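Uncharacterized protein (PDB 4FTD) is of unknown function, but joins an immunoglobulin-like domain to a six-bladed beta-propeller and may have a role in carbohydrate metabolism. Local coordinates at residues Glu82-Thr87 / Val105-Pro110; Asn123-Asn128 / Tyr398-Gly403; Phe215-Trp220 / Ala231-Gly236. All coordinates share one frame; numbering follows the deposited sequence.

Interaction 1 (Glu82-Thr87 / Val105-Pro110); sequences ETNEKT and VRKRVP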
loop_
_atom_site.group_PDB
_atom_site.type_symbol
_atom_site.label_atom_id
_atom_site.label_comp_id
_atom_site.label_asym_id
_atom_site.label_seq_id
_atom_site.Cartn_x
_atom_site.Cartn_y
_atom_site.Cartn_z
ATOM N N GLU A 82 21.072 -13.278 -20.150
ATOM C CA GLU A 82 19.605 -13.146 -20.275
ATOM C C GLU A 82 18.806 -14.387 -19.876
ATOM O O GLU A 82 17.708 -14.260 -19.340
ATOM C CB GLU A 82 19.199 -12.779 -21.716
ATOM C CG GLU A 82 19.336 -11.306 -22.063
ATOM C CD GLU A 82 20.730 -10.766 -21.821
ATOM O OE1 GLU A 82 21.710 -11.498 -22.102
ATOM O OE2 GLU A 82 20.841 -9.617 -21.337
ATOM N N THR A 83 19.356 -15.572 -20.150
ATOM C CA THR A 83 18.645 -16.856 -19.998
ATOM C C THR A 83 18.711 -17.377 -18.583
ATOM O O THR A 83 19.800 -17.406 -18.015
ATOM C CB THR A 83 19.282 -17.902 -20.932
ATOM O OG1 THR A 83 19.386 -17.344 -22.242
ATOM C CG2 THR A 83 18.466 -19.189 -21.003
ATOM N N ASN A 84 17.568 -17.791 -18.018
ATOM C CA ASN A 84 17.523 -18.405 -16.654
ATOM C C ASN A 84 17.419 -19.919 -16.583
ATOM O O ASN A 84 17.481 -20.476 -15.482
ATOM C CB ASN A 84 16.431 -17.778 -15.774
ATOM C CG ASN A 84 16.717 -16.316 -15.485
ATOM O OD1 ASN A 84 17.792 -15.963 -15.019
ATOM N ND2 ASN A 84 15.765 -15.460 -15.785
ATOM N N GLU A 85 17.262 -20.580 -17.724
ATOM C CA GLU A 85 17.253 -22.038 -17.762
ATOM C C GLU A 85 17.756 -22.620 -19.084
ATOM O O GLU A 85 17.742 -21.961 -20.123
ATOM C CB GLU A 85 15.879 -22.603 -17.417
ATOM C CG GLU A 85 14.808 -22.441 -18.468
ATOM C CD GLU A 85 13.515 -23.103 -18.042
ATOM O OE1 GLU A 85 12.972 -22.716 -16.982
ATOM O OE2 GLU A 85 13.049 -24.015 -18.764
ATOM N N LYS A 86 18.213 -23.870 -19.005
ATOM C CA LYS A 86 18.703 -24.612 -20.151
ATOM C C LYS A 86 18.492 -26.099 -19.898
ATOM O O LYS A 86 18.761 -26.576 -18.801
ATOM C CB LYS A 86 20.199 -24.305 -20.378
ATOM C CG LYS A 86 20.781 -25.015 -21.589
ATOM C CD LYS A 86 22.154 -24.524 -22.010
ATOM C CE LYS A 86 22.668 -25.375 -23.172
ATOM N NZ LYS A 86 23.633 -24.690 -24.073
ATOM N N THR A 87 18.030 -26.814 -20.920
ATOM C CA THR A 87 17.841 -28.275 -20.898
ATOM C C THR A 87 18.872 -28.909 -21.852
ATOM O O THR A 87 19.198 -28.331 -22.873
ATOM C CB THR A 87 16.415 -28.647 -21.324
ATOM O OG1 THR A 87 15.500 -28.039 -20.412
ATOM C CG2 THR A 87 16.174 -30.146 -21.296
ATOM N N VAL A 105 18.600 -27.279 -15.958
ATOM C CA VAL A 105 19.327 -26.517 -14.949
ATOM C C VAL A 105 18.814 -25.062 -15.029
ATOM O O VAL A 105 18.697 -24.508 -16.127
ATOM C CB VAL A 105 20.857 -26.578 -15.119
ATOM C CG1 VAL A 105 21.528 -25.631 -14.141
ATOM C CG2 VAL A 105 21.385 -28.007 -14.905
ATOM N N ARG A 106 18.540 -24.483 -13.855
ATOM C CA ARG A 106 17.932 -23.162 -13.712
ATOM C C ARG A 106 18.722 -22.241 -12.789
ATOM O O ARG A 106 19.295 -22.714 -11.806
ATOM C CB ARG A 106 16.535 -23.347 -13.136
ATOM C CG ARG A 106 15.624 -24.160 -14.035
ATOM C CD ARG A 106 14.275 -24.370 -13.398
ATOM N NE ARG A 106 14.380 -25.236 -12.229
ATOM C CZ ARG A 106 13.579 -25.197 -11.168
ATOM N NH1 ARG A 106 12.601 -24.311 -11.088
ATOM N NH2 ARG A 106 13.772 -26.031 -10.151
ATOM N N LYS A 107 18.754 -20.942 -13.134
ATOM C CA LYS A 107 19.398 -19.900 -12.326
ATOM C C LYS A 107 18.392 -19.401 -11.311
ATOM O O LYS A 107 17.179 -19.340 -11.586
ATOM C CB LYS A 107 19.825 -18.662 -13.153
ATOM C CG LYS A 107 20.958 -18.841 -14.161
ATOM C CD LYS A 107 21.171 -17.589 -15.016
ATOM C CE LYS A 107 22.203 -17.841 -16.110
ATOM N NZ LYS A 107 22.437 -16.648 -16.972
ATOM N N ARG A 108 18.895 -18.967 -10.162
ATOM C CA ARG A 108 18.048 -18.263 -9.197
ATOM C C ARG A 108 17.594 -16.938 -9.777
ATOM O O ARG A 108 18.337 -16.307 -10.523
ATOM C CB ARG A 108 18.793 -18.016 -7.906
ATOM C CG ARG A 108 18.984 -19.299 -7.135
ATOM C CD ARG A 108 19.900 -19.069 -5.981
ATOM N NE ARG A 108 19.325 -18.086 -5.084
ATOM C CZ ARG A 108 20.020 -17.364 -4.216
ATOM N NH1 ARG A 108 21.350 -17.485 -4.112
ATOM N NH2 ARG A 108 19.377 -16.501 -3.441
ATOM N N VAL A 109 16.365 -16.548 -9.439
ATOM C CA VAL A 109 15.757 -15.323 -9.920
ATOM C C VAL A 109 15.374 -14.521 -8.675
ATOM O O VAL A 109 14.527 -14.970 -7.913
ATOM C CB VAL A 109 14.518 -15.639 -10.785
ATOM C CG1 VAL A 109 13.770 -14.367 -11.162
ATOM C CG2 VAL A 109 14.940 -16.431 -12.012
ATOM N N PRO A 110 16.005 -13.353 -8.446
ATOM C CA PRO A 110 15.627 -12.534 -7.301
ATOM C C PRO A 110 14.205 -12.037 -7.418
ATOM O O PRO A 110 13.724 -11.861 -8.525
ATOM C CB PRO A 110 16.612 -11.375 -7.367
ATOM C CG PRO A 110 17.817 -11.971 -7.985
ATOM C CD PRO A 110 17.238 -12.843 -9.062
HETATM O O HOH W 1 18.588 -14.843 -12.551
#
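The backbone carbonyl of N84 receives the shortest direct hydrogen bond between the two segments: K107 N donates to N84 O over 2.7 Å with an N-H...O angle of 170°, the donor tilted 23° from the carbonyl plane. The same oxygen also takes a CA-H...O approach from R106 CA at 3.2 Å. Two residues further along, K86 and V105 form an antiparallel hydrogen-bonded pair, in which V105 N bonds K86 O at 2.9 Å and K86 N bonds V105 O in return. E85 and R106 make the intervening non-hydrogen-bonded pair. Their side chains lie side by side, E85 CB 3.7 Å from R106 CG, but the charged ends part: the guanidinium turns to F46 O and the C-terminal carboxylate of D453, while E85 has a long, weak ion pair with K104.

K107 has CG anti to its carbonyl carbon (chi1 -68°) and is fully extended beyond it. The chain thus crosses N84 at about a right angle, CD lying 3.7 Å from N84 OD1, and carries its ammonium to the turn, where NZ bonds D80 O and, weakly, T83 O at 2.9 Å. A water donates to both N84 OD1 and R108 O, tying the amide to the departing chain, and V109 CG2 rests 3.9 Å from N84 CG.

These residues form the open end of the hairpin of strands 85-93 and 98-106 in the mixed sheet of the immunoglobulin-like domain. V105 packs on L49 and Y77, and beyond it the backbones of R106 and R108 bond to L49, next to strand 43-45.

Interaction 2 (Asn123-Asn128 / Tyr398-Gly403); sequences NFSGDN and YQFKLG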
loop_
_atom_site.group_PDB
_atom_site.type_symbol
_atom_site.label_atom_id
_atom_site.label_comp_id
_atom_site.label_asym_id
_atom_site.label_seq_id
_atom_site.Cartn_x
_atom_site.Cartn_y
_atom_site.Cartn_z
ATOM N N ASN A 123 -10.085 -7.574 9.750
ATOM C CA ASN A 123 -11.237 -6.939 9.138
ATOM C C ASN A 123 -12.258 -6.359 10.105
ATOM O O ASN A 123 -12.788 -7.077 10.939
ATOM C CB ASN A 123 -11.943 -7.950 8.268
ATOM C CG ASN A 123 -13.099 -7.334 7.507
ATOM O OD1 ASN A 123 -13.050 -6.179 7.102
ATOM N ND2 ASN A 123 -14.119 -8.117 7.286
ATOM N N PHE A 124 -12.525 -5.061 9.949
ATOM C CA PHE A 124 -13.576 -4.353 10.719
ATOM C C PHE A 124 -14.551 -3.667 9.757
ATOM O O PHE A 124 -14.960 -2.526 9.986
ATOM C CB PHE A 124 -12.990 -3.423 11.783
ATOM C CG PHE A 124 -12.166 -4.177 12.792
ATOM C CD1 PHE A 124 -10.837 -4.507 12.502
ATOM C CD2 PHE A 124 -12.746 -4.670 13.954
ATOM C CE1 PHE A 124 -10.094 -5.272 13.359
ATOM C CE2 PHE A 124 -12.006 -5.440 14.824
ATOM C CZ PHE A 124 -10.680 -5.753 14.531
ATOM N N SER A 125 -14.930 -4.433 8.726
ATOM C CA SER A 125 -15.865 -4.012 7.676
ATOM C C SER A 125 -16.810 -5.151 7.385
ATOM O O SER A 125 -16.658 -6.223 7.961
ATOM C CB SER A 125 -15.134 -3.577 6.395
ATOM O OG SER A 125 -14.625 -4.666 5.625
ATOM N N GLY A 126 -17.775 -4.906 6.488
ATOM C CA GLY A 126 -18.716 -5.909 6.020
ATOM C C GLY A 126 -19.487 -6.441 7.192
ATOM O O GLY A 126 -19.967 -5.669 8.007
ATOM N N ASP A 127 -19.539 -7.756 7.319
ATOM C CA ASP A 127 -20.148 -8.396 8.478
ATOM C C ASP A 127 -19.520 -8.037 9.810
ATOM O O ASP A 127 -20.153 -8.252 10.820
ATOM C CB ASP A 127 -20.120 -9.936 8.368
ATOM C CG ASP A 127 -21.282 -10.498 7.555
ATOM O OD1 ASP A 127 -22.035 -9.721 6.928
ATOM O OD2 ASP A 127 -21.445 -11.738 7.562
ATOM N N ASN A 128 -18.293 -7.554 9.843
ATOM C CA ASN A 128 -17.699 -7.167 11.109
ATOM C C ASN A 128 -17.512 -5.634 11.232
ATOM O O ASN A 128 -16.591 -5.184 11.937
ATOM C CB ASN A 128 -16.379 -7.917 11.316
ATOM C CG ASN A 128 -15.894 -7.873 12.776
ATOM O OD1 ASN A 128 -16.687 -8.033 13.720
ATOM N ND2 ASN A 128 -14.602 -7.625 12.970
ATOM N N TYR A 398 -3.937 -5.854 -5.910
ATOM C CA TYR A 398 -4.614 -6.368 -4.704
ATOM C C TYR A 398 -5.870 -5.537 -4.449
ATOM O O TYR A 398 -5.850 -4.333 -4.657
ATOM C CB TYR A 398 -3.700 -6.304 -3.457
ATOM C CG TYR A 398 -4.390 -6.792 -2.202
ATOM C CD1 TYR A 398 -4.574 -8.154 -1.976
ATOM C CD2 TYR A 398 -4.918 -5.889 -1.268
ATOM C CE1 TYR A 398 -5.239 -8.612 -0.844
ATOM C CE2 TYR A 398 -5.595 -6.338 -0.139
ATOM C CZ TYR A 398 -5.743 -7.692 0.075
ATOM O OH TYR A 398 -6.421 -8.126 1.179
ATOM N N GLN A 399 -6.944 -6.188 -4.000
ATOM C CA GLN A 399 -8.199 -5.524 -3.681
ATOM C C GLN A 399 -8.811 -6.156 -2.452
ATOM O O GLN A 399 -8.800 -7.381 -2.318
ATOM C CB GLN A 399 -9.194 -5.688 -4.821
ATOM C CG GLN A 399 -10.489 -4.909 -4.645
ATOM C CD GLN A 399 -11.459 -5.159 -5.766
ATOM O OE1 GLN A 399 -11.934 -6.274 -5.953
ATOM N NE2 GLN A 399 -11.762 -4.127 -6.509
ATOM N N PHE A 400 -9.310 -5.320 -1.545
ATOM C CA PHE A 400 -10.082 -5.792 -0.412
ATOM C C PHE A 400 -11.353 -4.960 -0.385
ATOM O O PHE A 400 -11.308 -3.771 -0.141
ATOM C CB PHE A 400 -9.344 -5.717 0.925
ATOM C CG PHE A 400 -10.105 -6.404 2.030
ATOM C CD1 PHE A 400 -11.111 -5.734 2.716
ATOM C CD2 PHE A 400 -9.867 -7.742 2.326
ATOM C CE1 PHE A 400 -11.858 -6.376 3.696
ATOM C CE2 PHE A 400 -10.612 -8.393 3.310
ATOM C CZ PHE A 400 -11.619 -7.709 3.981
ATOM N N LYS A 401 -12.468 -5.601 -0.670
ATOM C CA LYS A 401 -13.759 -4.963 -0.710
ATOM C C LYS A 401 -14.297 -4.761 0.699
ATOM O O LYS A 401 -14.398 -5.729 1.459
ATOM C CB LYS A 401 -14.689 -5.841 -1.525
ATOM C CG LYS A 401 -14.478 -5.711 -3.024
ATOM C CD LYS A 401 -15.474 -6.599 -3.745
ATOM C CE LYS A 401 -16.223 -5.844 -4.816
ATOM N NZ LYS A 401 -17.148 -4.766 -4.309
ATOM N N LEU A 402 -14.678 -3.519 1.026
ATOM C CA LEU A 402 -15.137 -3.149 2.363
ATOM C C LEU A 402 -16.648 -3.358 2.539
ATOM O O LEU A 402 -17.158 -3.214 3.635
ATOM C CB LEU A 402 -14.742 -1.690 2.679
ATOM C CG LEU A 402 -13.254 -1.304 2.685
ATOM C CD1 LEU A 402 -13.046 0.218 2.640
ATOM C CD2 LEU A 402 -12.622 -1.925 3.907
ATOM N N GLY A 403 -17.361 -3.666 1.455
ATOM C CA GLY A 403 -18.819 -3.813 1.504
ATOM C C GLY A 403 -19.511 -2.454 1.576
ATOM O O GLY A 403 -18.892 -1.391 1.452
HETATM O O HOH W 2 -15.783 -6.176 3.743
HETATM O O HOH W 3 -19.215 -2.820 5.157
#
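S125 and G126 are joined to K401 and L402 mainly through water. One water donates to S125 OG and to K401 O, each at 2.7 Å; a second accepts from G126 N and donates to L402 O at 2.6 Å. The direct link from G126 N to L402 O is weak, 3.4 Å long and bent to 126°. S125 OG donates to N123 OD1 on a lone pair, at 2.6 Å, which orients the hydroxyl and holds the OD1 side of the amide. N128 N bonds S125 O to close a type II' turn with G126 at positive phi.

The segments belong to adjoining propeller blades. Strand 120-125 is the outer strand of the sheet made with strands 412-420, 426-435 and 439-446, so the ends of the propeller chain meet in one blade; strand 398-401 edges the preceding blade.

Van der Waals contact centres on F400. Its CG is anti to the backbone N (chi1 -171°), which sets CE1 3.6 Å from N123 OD1, with amide and ring planes 66° apart. S125 OG sits at the ring edge, in plane, and L402 CD2 lies 3.8 Å from that hydroxyl. V441 is touched by N123, F400 and L402.

Interaction 3 (Phe215-Trp220 / Ala231-Gly236); sequences FKIYYW and ANINVG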
loop_
_atom_site.group_PDB
_atom_site.type_symbol
_atom_site.label_atom_id
_atom_site.label_comp_id
_atom_site.label_asym_id
_atom_site.label_seq_id
_atom_site.Cartn_x
_atom_site.Cartn_y
_atom_site.Cartn_z
ATOM N N PHE A 215 -13.025 27.227 12.070
ATOM C CA PHE A 215 -12.327 26.149 11.433
ATOM C C PHE A 215 -11.072 25.850 12.235
ATOM O O PHE A 215 -10.069 26.488 12.061
ATOM C CB PHE A 215 -12.068 26.488 9.963
ATOM C CG PHE A 215 -11.538 25.332 9.134
ATOM C CD1 PHE A 215 -12.049 24.037 9.256
ATOM C CD2 PHE A 215 -10.645 25.590 8.079
ATOM C CE1 PHE A 215 -11.586 22.993 8.473
ATOM C CE2 PHE A 215 -10.192 24.544 7.274
ATOM C CZ PHE A 215 -10.672 23.258 7.456
ATOM N N LYS A 216 -11.193 24.880 13.136
ATOM C CA LYS A 216 -10.211 24.639 14.167
ATOM C C LYS A 216 -9.476 23.361 13.915
ATOM O O LYS A 216 -10.046 22.436 13.317
ATOM C CB LYS A 216 -10.908 24.643 15.529
ATOM C CG LYS A 216 -11.603 25.970 15.830
ATOM C CD LYS A 216 -12.341 25.975 17.151
ATOM C CE LYS A 216 -11.367 26.072 18.289
ATOM N NZ LYS A 216 -12.099 25.951 19.559
ATOM N N ILE A 217 -8.203 23.354 14.294
ATOM C CA ILE A 217 -7.322 22.195 14.230
ATOM C C ILE A 217 -6.759 22.000 15.638
ATOM O O ILE A 217 -6.280 22.955 16.284
ATOM C CB ILE A 217 -6.173 22.351 13.235
ATOM C CG1 ILE A 217 -6.725 22.774 11.844
ATOM C CG2 ILE A 217 -5.335 21.095 13.131
ATOM C CD1 ILE A 217 -5.657 23.087 10.815
ATOM N N TYR A 218 -6.873 20.765 16.080
ATOM C CA TYR A 218 -6.450 20.332 17.374
ATOM C C TYR A 218 -5.339 19.277 17.275
ATOM O O TYR A 218 -5.299 18.484 16.316
ATOM C CB TYR A 218 -7.630 19.702 18.079
ATOM C CG TYR A 218 -8.822 20.633 18.268
ATOM C CD1 TYR A 218 -9.801 20.738 17.292
ATOM C CD2 TYR A 218 -8.957 21.401 19.439
ATOM C CE1 TYR A 218 -10.933 21.539 17.475
ATOM C CE2 TYR A 218 -10.069 22.221 19.633
ATOM C CZ TYR A 218 -11.048 22.294 18.644
ATOM O OH TYR A 218 -12.158 23.043 18.840
ATOM N N TYR A 219 -4.516 19.228 18.340
ATOM C CA TYR A 219 -3.343 18.389 18.415
ATOM C C TYR A 219 -3.222 17.714 19.777
ATOM O O TYR A 219 -3.398 18.374 20.821
ATOM C CB TYR A 219 -2.109 19.292 18.190
ATOM C CG TYR A 219 -0.730 18.639 18.360
ATOM C CD1 TYR A 219 -0.096 18.009 17.295
ATOM C CD2 TYR A 219 -0.021 18.766 19.544
ATOM C CE1 TYR A 219 1.169 17.464 17.434
ATOM C CE2 TYR A 219 1.238 18.207 19.686
ATOM C CZ TYR A 219 1.824 17.555 18.621
ATOM O OH TYR A 219 3.076 16.998 18.728
ATOM N N TRP A 220 -2.892 16.421 19.759
ATOM C CA TRP A 220 -2.577 15.653 20.946
ATOM C C TRP A 220 -1.174 15.110 20.781
ATOM O O TRP A 220 -0.898 14.355 19.825
ATOM C CB TRP A 220 -3.532 14.453 21.092
ATOM C CG TRP A 220 -4.877 14.828 21.578
ATOM C CD1 TRP A 220 -5.365 14.673 22.852
ATOM C CD2 TRP A 220 -5.936 15.369 20.802
ATOM N NE1 TRP A 220 -6.648 15.145 22.926
ATOM C CE2 TRP A 220 -7.035 15.558 21.670
ATOM C CE3 TRP A 220 -6.061 15.752 19.454
ATOM C CZ2 TRP A 220 -8.241 16.090 21.232
ATOM C CZ3 TRP A 220 -7.272 16.269 19.026
ATOM C CH2 TRP A 220 -8.336 16.435 19.906
ATOM N N ALA A 231 -4.932 25.783 15.537
ATOM C CA ALA A 231 -5.469 26.738 14.553
ATOM C C ALA A 231 -6.898 27.019 14.849
ATOM O O ALA A 231 -7.647 26.136 15.328
ATOM C CB ALA A 231 -5.354 26.201 13.137
ATOM N N ASN A 232 -7.284 28.245 14.555
ATOM C CA ASN A 232 -8.646 28.727 14.630
ATOM C C ASN A 232 -8.812 29.717 13.463
ATOM O O ASN A 232 -8.663 30.912 13.612
ATOM C CB ASN A 232 -8.942 29.287 16.037
ATOM C CG ASN A 232 -10.414 29.545 16.255
ATOM O OD1 ASN A 232 -11.161 29.609 15.313
ATOM N ND2 ASN A 232 -10.807 29.750 17.483
ATOM N N ILE A 233 -9.073 29.152 12.291
ATOM C CA ILE A 233 -9.011 29.841 11.014
ATOM C C ILE A 233 -10.343 30.504 10.755
ATOM O O ILE A 233 -11.422 29.876 10.848
ATOM C CB ILE A 233 -8.640 28.857 9.882
ATOM C CG1 ILE A 233 -7.243 28.262 10.135
ATOM C CG2 ILE A 233 -8.779 29.509 8.514
ATOM C CD1 ILE A 233 -6.951 27.017 9.324
ATOM N N ASN A 234 -10.260 31.814 10.555
ATOM C CA ASN A 234 -11.391 32.641 10.171
ATOM C C ASN A 234 -11.443 32.588 8.654
ATOM O O ASN A 234 -10.700 33.301 7.994
ATOM C CB ASN A 234 -11.191 34.080 10.627
ATOM C CG ASN A 234 -12.417 34.930 10.411
ATOM O OD1 ASN A 234 -13.223 34.696 9.507
ATOM N ND2 ASN A 234 -12.583 35.918 11.272
ATOM N N VAL A 235 -12.348 31.779 8.115
ATOM C CA VAL A 235 -12.431 31.554 6.673
ATOM C C VAL A 235 -12.841 32.844 5.958
ATOM O O VAL A 235 -12.405 33.098 4.831
ATOM C CB VAL A 235 -13.360 30.354 6.342
ATOM C CG1 VAL A 235 -13.570 30.215 4.818
ATOM C CG2 VAL A 235 -12.727 29.073 6.894
ATOM N N GLY A 236 -13.640 33.667 6.653
ATOM C CA GLY A 236 -14.097 34.947 6.152
ATOM C C GLY A 236 -12.953 35.925 5.869
ATOM O O GLY A 236 -13.133 36.814 5.113
#
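F215-I217 and A231-I233 run antiparallel, their strand axes 4.5 Å apart at closest and 171° between directions, with F215-I233 and I217-A231 as hydrogen-bonded pairs around the non-hydrogen-bonded K216-N232. I233 N gives a nearly straight bond to F215 O (2.9 Å), while the return bond from F215 N to I233 O is long and weak. I217 N reaches A231 O from above the carbonyl plane, and K216 CA adds a CA-H...O approach to that oxygen.

F215, I217, A231 and I233 share the buried face. I217 CD1 lies 3.9 Å from A231 CB, and F215 runs alongside I233, its CD2 4.2 Å from I233 CD1. V235, past the end of the strand, brings CG2 to within 4.1 Å of F215 CB.

On the other face K216 and N232 lie side by side, K216 CG 3.7 Å from N232 OD1 and CE 3.8 Å from ND2. A bend at chi3 (75°) leads K216 NZ back to Y218 OH, to which it donates at 3.0 Å, and it also bonds K186 O. With a leucine here, the Y218 hydroxyl and the K186 carbonyl would probably be left without their ammonium donor.

The hairpin of strands 215-220 and 228-233 supplies the two outer strands of a four-stranded propeller blade. Its inner neighbour, strand 201-207, bonds K216 through S206. Across the buried face lies strand 259-264 of the next blade, where I217 touches I261 and F263, and the F263 ring meets F215 edge-to-face.

The three contacts sample the two domains without touching. Interaction 1 lies in the immunoglobulin-like part, its centre about 60 Å from that of interaction 3, and the two sit on opposite sides of the chain's centre. Interaction 2 falls between them, about 40 Å from interaction 1 and 33 Å from interaction 3, centre to centre. Strand 98-106 of interaction 1 is followed directly by strand 120-125 of interaction 2, so the chain passes there from one domain into the propeller. Interaction 3, a hairpin within a blade, is nested in the long loop that interaction 2 closes between blades. A glycerol, probably from the crystallisation liquor, bonds Q399 O and K401 O at interaction 2.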